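Local structure of CurD (Moorea producens 3L, 5KP7) at residues I55-F58 with D59-M63; T275-G278 with G279-K282. The protein probably acts as a hydroxymethylglutaryl-CoA synthase-type acyltransferase of the thiolase-like superfamily, and binds 4'-phosphopantetheine. The protein carries 3 engineered substitutions. All blocks are in the same frame, centred on the assembly; numbering follows the deposited sequence.

Interaction 1: residues I55-F58 with D59-M63; sequences ISRF and DNLMM. With PNS (4'-phosphopantetheine), chain E.
Arg57 and Leu61, one helical turn apart, both set CG beside the backbone N and opposite the carbonyl carbon (chi1 -78° for Arg57), and this starts the two side chains in the same direction. The arginine then bends at chi2 and chi3, which carries its guanidinium along the leucine until NH1 lies 3.6 Å from Leu61 CD1. The length of arginine suits this place, since it lets the guanidinium reach a phosphate distant from the backbone. NH1 reaches phosphate oxygen O23 of 4'-phosphopantetheine at 2.8 Å, in the plane of the guanidinium and at its edge, although the bent N-H geometry makes the hydrogen bond weak. Leu61 CD1 touches the same oxygen at 3.6 Å and gives the end of the arginine an apolar neighbour.

Phe58 and Met63 form the second pair. The first torsion of the methionine (chi1 -57°) and its extended chi2 (158°) place SD 4.1 Å from Phe58 CD1 in a Met-aromatic contact. The same sulfur meets C30, a methyl of the ligand, at 3.7 Å. The bend at chi3 sets only CE, 3.9 Å from C30. The buried Phe58 ring also packs on helix 44-50.

A Schellman motif ends the helix and brings Met63 back beside Phe58. Met63 N binds Phe58 O at 3.0 Å, Met62 N binds Asp59 O at 2.9 Å, and Met62 takes a positive phi that turns the chain out of the helix. Outside the contact, Asp59 makes a salt bridge to Arg45. The chemistry is thus divided: a cationic group meets the anionic phosphate, the Met63 thioether, SD and CE, meets methyl C30, and the edge of the Phe58 ring faces methyl C31. The positive charge of Arg57 would be expected to favour the phosphate beyond what the weak bond alone suggests.

Interaction 2: residues T275-G278 with G279-K282; sequences TPFG and GMVK. With PNS (4'-phosphopantetheine), chain E.
Phe277 and Met280 meet ring to chain at the start of helix 278-293. Met280 places CG between its backbone N and carbonyl carbon (chi1 61°), a first torsion rare within helices, and Phe277, before the helix, takes the same one (chi1 53°). The flexible methionine lies across the ring: its CG stands 3.6 Å from the Phe277 ring centroid, almost on the normal, in a CH-pi contact. A near-extended chi2 (161°) puts the sulfur 3.7 Å from Phe277 CE1 as an oblique Met-aromatic neighbour. The other face of the ring receives ligand methyl C30, offset toward the rim, so the flat ring is sandwiched between the methionine and the ligand. Gly279 has no side chain beside the ring, which lies close to the backbone of the first turn, Phe277 CD2 being 3.8 Å from Gly279 N.

Beyond the ring, Met280 crosses Pro276 at about a right angle, SD lying 3.5 Å from Pro276 CG. The bend at chi3 then turns CE toward the ligand, in van der Waals contact with S44 at 3.7 Å. Thr275 and Val281 also cross, CG2 of the valine meeting Thr275 OG1 at 3.6 Å, while that hydroxyl is hydrogen-bonded to Phe273 O.

Phe277 occupies the N-cap position, and Lys282 N binds Gly278 O at 3.0 Å to complete the first turn. The arrangement is a strand-loop-helix junction whose loop and first turn line the phosphopantetheine pocket.

Interaction 1 comes first along the chain and is complete by residue 63. Interaction 2 opens at 275, more than two hundred residues later, so the two neither nest nor cross. Each is local: 55-63 turns the end of helix 56-60 into the following loop, and 275-282 joins the loop after strand 270-273 to helix 278-293. In space they touch, with a probable hydrogen bond from Gly279 N to Leu61 O (2.9 Å) and packing of Met63 CG on Phe277 CB (3.7 Å). A helix end thus meets a helix start, and together they form part of the wall of one pocket, meeting 4'-phosphopantetheine at both its phosphate and its sulfur ends.

Interaction 1: residues I55-F58 with D59-M63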
loop_
_atom_site.group_PDB
_atom_site.type_symbol
_atom_site.label_atom_id
_atom_site.label_comp_id
_atom_site.label_asym_id
_atom_site.label_seq_id
_atom_site.Cartn_x
_atom_site.Cartn_y
_atom_site.Cartn_z
ATOM N N ILE A 55 -4.587 -4.452 -23.357
ATOM C CA ILE A 55 -3.449 -4.116 -22.516
ATOM C C ILE A 55 -3.771 -2.790 -21.812
ATOM O O ILE A 55 -3.511 -2.611 -20.620
ATOM C CB ILE A 55 -2.142 -3.951 -23.337
ATOM C CG1 ILE A 55 -1.871 -5.152 -24.278
ATOM C CG2 ILE A 55 -0.953 -3.798 -22.403
ATOM C CD1 ILE A 55 -0.857 -4.853 -25.365
ATOM N N SER A 56 -4.397 -1.879 -22.547
ATOM C CA SER A 56 -4.652 -0.538 -22.032
ATOM C C SER A 56 -5.356 -0.493 -20.659
ATOM O O SER A 56 -5.105 0.435 -19.924
ATOM C CB SER A 56 -5.395 0.318 -23.053
ATOM O OG SER A 56 -6.728 -0.107 -23.187
ATOM N N ARG A 57 -6.181 -1.489 -20.304
ATOM C CA ARG A 57 -6.852 -1.497 -18.993
ATOM C C ARG A 57 -5.865 -1.345 -17.823
ATOM O O ARG A 57 -6.029 -0.447 -17.023
ATOM C CB ARG A 57 -7.750 -2.735 -18.787
ATOM C CG ARG A 57 -9.106 -2.648 -19.517
ATOM C CD ARG A 57 -10.303 -2.977 -18.623
ATOM N NE ARG A 57 -10.457 -2.019 -17.508
ATOM C CZ ARG A 57 -10.198 -2.252 -16.212
ATOM N NH1 ARG A 57 -10.391 -1.271 -15.330
ATOM N NH2 ARG A 57 -9.762 -3.438 -15.770
ATOM N N PHE A 58 -4.832 -2.170 -17.744
ATOM C CA PHE A 58 -3.886 -2.064 -16.605
ATOM C C PHE A 58 -2.867 -0.918 -16.765
ATOM O O PHE A 58 -2.573 -0.244 -15.803
ATOM C CB PHE A 58 -3.188 -3.385 -16.296
ATOM C CG PHE A 58 -4.137 -4.496 -15.896
ATOM C CD1 PHE A 58 -5.136 -4.280 -14.955
ATOM C CD2 PHE A 58 -4.021 -5.749 -16.462
ATOM C CE1 PHE A 58 -6.017 -5.297 -14.600
ATOM C CE2 PHE A 58 -4.893 -6.775 -16.113
ATOM C CZ PHE A 58 -5.895 -6.543 -15.187
ATOM N N ASP A 59 -2.356 -0.673 -17.979
ATOM C CA ASP A 59 -1.544 0.546 -18.239
ATOM C C ASP A 59 -2.347 1.822 -17.860
ATOM O O ASP A 59 -1.829 2.736 -17.209
ATOM C CB ASP A 59 -1.078 0.604 -19.729
ATOM C CG ASP A 59 0.071 -0.378 -20.056
ATOM O OD1 ASP A 59 0.164 -1.458 -19.456
ATOM O OD2 ASP A 59 0.912 -0.092 -20.961
ATOM N N ASN A 60 -3.624 1.847 -18.205
ATOM C CA ASN A 60 -4.534 2.935 -17.845
ATOM C C ASN A 60 -4.545 3.221 -16.341
ATOM O O ASN A 60 -4.634 4.358 -15.910
ATOM C CB ASN A 60 -5.951 2.549 -18.230
ATOM C CG ASN A 60 -6.865 3.711 -18.312
ATOM O OD1 ASN A 60 -7.556 4.016 -17.344
ATOM N ND2 ASN A 60 -6.917 4.351 -19.489
ATOM N N LEU A 61 -4.486 2.146 -15.565
ATOM C CA LEU A 61 -4.544 2.196 -14.102
ATOM C C LEU A 61 -3.155 2.289 -13.458
ATOM O O LEU A 61 -3.024 2.270 -12.220
ATOM C CB LEU A 61 -5.301 0.965 -13.597
ATOM C CG LEU A 61 -6.793 0.899 -13.954
ATOM C CD1 LEU A 61 -7.359 -0.434 -13.516
ATOM C CD2 LEU A 61 -7.594 1.999 -13.288
ATOM N N MET A 62 -2.131 2.395 -14.313
ATOM C CA MET A 62 -0.736 2.565 -13.921
ATOM C C MET A 62 -0.149 1.335 -13.242
ATOM O O MET A 62 0.776 1.445 -12.457
ATOM C CB MET A 62 -0.533 3.853 -13.096
ATOM C CG MET A 62 -1.184 5.072 -13.724
ATOM S SD MET A 62 -0.848 6.594 -12.807
ATOM C CE MET A 62 0.832 6.962 -13.378
ATOM N N MET A 63 -0.670 0.157 -13.567
ATOM C CA MET A 63 -0.196 -1.090 -13.001
ATOM C C MET A 63 0.726 -1.774 -14.010
ATOM O O MET A 63 0.456 -1.728 -15.216
ATOM C CB MET A 63 -1.382 -1.988 -12.645
ATOM C CG MET A 63 -2.359 -1.310 -11.675
ATOM S SD MET A 63 -4.051 -1.986 -11.672
ATOM C CE MET A 63 -3.647 -3.581 -11.052
HETATM O O23 PNS E . -10.840 -0.276 -12.805
HETATM P P24 PNS E . -11.660 -0.972 -11.744
HETATM O O26 PNS E . -12.858 -1.801 -12.154
HETATM O O27 PNS E . -10.723 -2.009 -10.911
HETATM C C28 PNS E . -9.448 -1.633 -10.408
HETATM C C29 PNS E . -8.445 -2.781 -10.515
HETATM C C30 PNS E . -7.134 -2.536 -9.783
HETATM C C31 PNS E . -8.728 -3.881 -11.569
HETATM C C32 PNS E . -9.058 -3.777 -9.399
HETATM O O33 PNS E . -8.288 -5.004 -9.261
HETATM C C34 PNS E . -9.253 -3.310 -7.971
HETATM O O35 PNS E . -10.250 -2.667 -7.657
HETATM N N36 PNS E . -8.252 -3.555 -7.127
HETATM C C37 PNS E . -8.048 -2.770 -5.930
HETATM C C38 PNS E . -8.864 -3.199 -4.736
HETATM C C39 PNS E . -8.447 -2.229 -3.655
HETATM O O40 PNS E . -7.516 -2.515 -2.912
HETATM N N41 PNS E . -9.115 -1.072 -3.606
HETATM C C42 PNS E . -8.774 -0.079 -2.612
HETATM C C43 PNS E . -9.417 1.264 -2.883
HETATM S S44 PNS E . -8.944 2.299 -1.485
#

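Interaction 2: residues T275-G278 with G279-K282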
loop_
_atom_site.group_PDB
_atom_site.type_symbol
_atom_site.label_atom_id
_atom_site.label_comp_id
_atom_site.label_asym_id
_atom_site.label_seq_id
_atom_site.Cartn_x
_atom_site.Cartn_y
_atom_site.Cartn_z
ATOM N N THR A 275 -0.834 3.061 -1.850
ATOM C CA THR A 275 -1.031 2.935 -3.285
ATOM C C THR A 275 -1.621 1.572 -3.658
ATOM O O THR A 275 -0.899 0.627 -3.988
ATOM C CB THR A 275 0.310 3.206 -4.027
ATOM O OG1 THR A 275 0.782 4.523 -3.715
ATOM C CG2 THR A 275 0.103 3.126 -5.546
ATOM N N PRO A 276 -2.957 1.450 -3.613
ATOM C CA PRO A 276 -3.546 0.194 -4.064
ATOM C C PRO A 276 -3.254 -0.074 -5.542
ATOM O O PRO A 276 -3.038 -1.214 -5.932
ATOM C CB PRO A 276 -5.043 0.417 -3.816
ATOM C CG PRO A 276 -5.102 1.430 -2.747
ATOM C CD PRO A 276 -3.969 2.364 -3.068
ATOM N N PHE A 277 -3.237 1.001 -6.331
ATOM C CA PHE A 277 -2.772 1.023 -7.713
ATOM C C PHE A 277 -2.555 2.517 -8.051
ATOM O O PHE A 277 -3.202 3.394 -7.456
ATOM C CB PHE A 277 -3.731 0.369 -8.714
ATOM C CG PHE A 277 -5.145 0.883 -8.664
ATOM C CD1 PHE A 277 -6.020 0.418 -7.699
ATOM C CD2 PHE A 277 -5.625 1.790 -9.622
ATOM C CE1 PHE A 277 -7.338 0.854 -7.653
ATOM C CE2 PHE A 277 -6.951 2.247 -9.555
ATOM C CZ PHE A 277 -7.796 1.772 -8.576
ATOM N N GLY A 278 -1.627 2.813 -8.960
ATOM C CA GLY A 278 -1.244 4.203 -9.159
ATOM C C GLY A 278 -2.347 5.117 -9.662
ATOM O O GLY A 278 -2.404 6.278 -9.295
ATOM N N GLY A 279 -3.251 4.589 -10.502
ATOM C CA GLY A 279 -4.309 5.412 -11.081
ATOM C C GLY A 279 -5.182 6.089 -10.041
ATOM O O GLY A 279 -5.604 7.241 -10.226
ATOM N N MET A 280 -5.458 5.393 -8.933
ATOM C CA MET A 280 -6.291 5.995 -7.916
ATOM C C MET A 280 -5.563 7.013 -7.067
ATOM O O MET A 280 -6.190 7.950 -6.578
ATOM C CB MET A 280 -7.031 4.973 -7.039
ATOM C CG MET A 280 -6.161 4.060 -6.275
ATOM S SD MET A 280 -7.124 3.328 -4.924
ATOM C CE MET A 280 -7.074 4.645 -3.718
ATOM N N VAL A 281 -4.231 6.884 -6.936
ATOM C CA VAL A 281 -3.436 7.910 -6.297
ATOM C C VAL A 281 -3.424 9.182 -7.173
ATOM O O VAL A 281 -3.565 10.290 -6.667
ATOM C CB VAL A 281 -2.015 7.379 -5.974
ATOM C CG1 VAL A 281 -1.091 8.486 -5.478
ATOM C CG2 VAL A 281 -2.117 6.249 -4.945
ATOM N N LYS A 282 -3.318 9.000 -8.481
ATOM C CA LYS A 282 -3.439 10.140 -9.413
ATOM C C LYS A 282 -4.785 10.837 -9.227
ATOM O O LYS A 282 -4.846 12.065 -9.132
ATOM C CB LYS A 282 -3.214 9.683 -10.860
ATOM C CG LYS A 282 -3.225 10.830 -11.875
ATOM C CD LYS A 282 -2.668 10.344 -13.221
ATOM C CE LYS A 282 -2.869 11.335 -14.305
ATOM N NZ LYS A 282 -2.283 10.843 -15.584
HETATM O O23 PNS E . -10.840 -0.276 -12.805
HETATM P P24 PNS E . -11.660 -0.972 -11.744
HETATM O O26 PNS E . -12.858 -1.801 -12.154
HETATM O O27 PNS E . -10.723 -2.009 -10.911
HETATM C C28 PNS E . -9.448 -1.633 -10.408
HETATM C C29 PNS E . -8.445 -2.781 -10.515
HETATM C C30 PNS E . -7.134 -2.536 -9.783
HETATM C C31 PNS E . -8.728 -3.881 -11.569
HETATM C C32 PNS E . -9.058 -3.777 -9.399
HETATM O O33 PNS E . -8.288 -5.004 -9.261
HETATM C C34 PNS E . -9.253 -3.310 -7.971
HETATM O O35 PNS E . -10.250 -2.667 -7.657
HETATM N N36 PNS E . -8.252 -3.555 -7.127
HETATM C C37 PNS E . -8.048 -2.770 -5.930
HETATM C C38 PNS E . -8.864 -3.199 -4.736
HETATM C C39 PNS E . -8.447 -2.229 -3.655
HETATM O O40 PNS E . -7.516 -2.515 -2.912
HETATM N N41 PNS E . -9.115 -1.072 -3.606
HETATM C C42 PNS E . -8.774 -0.079 -2.612
HETATM C C43 PNS E . -9.417 1.264 -2.883
HETATM S S44 PNS E . -8.944 2.299 -1.485
#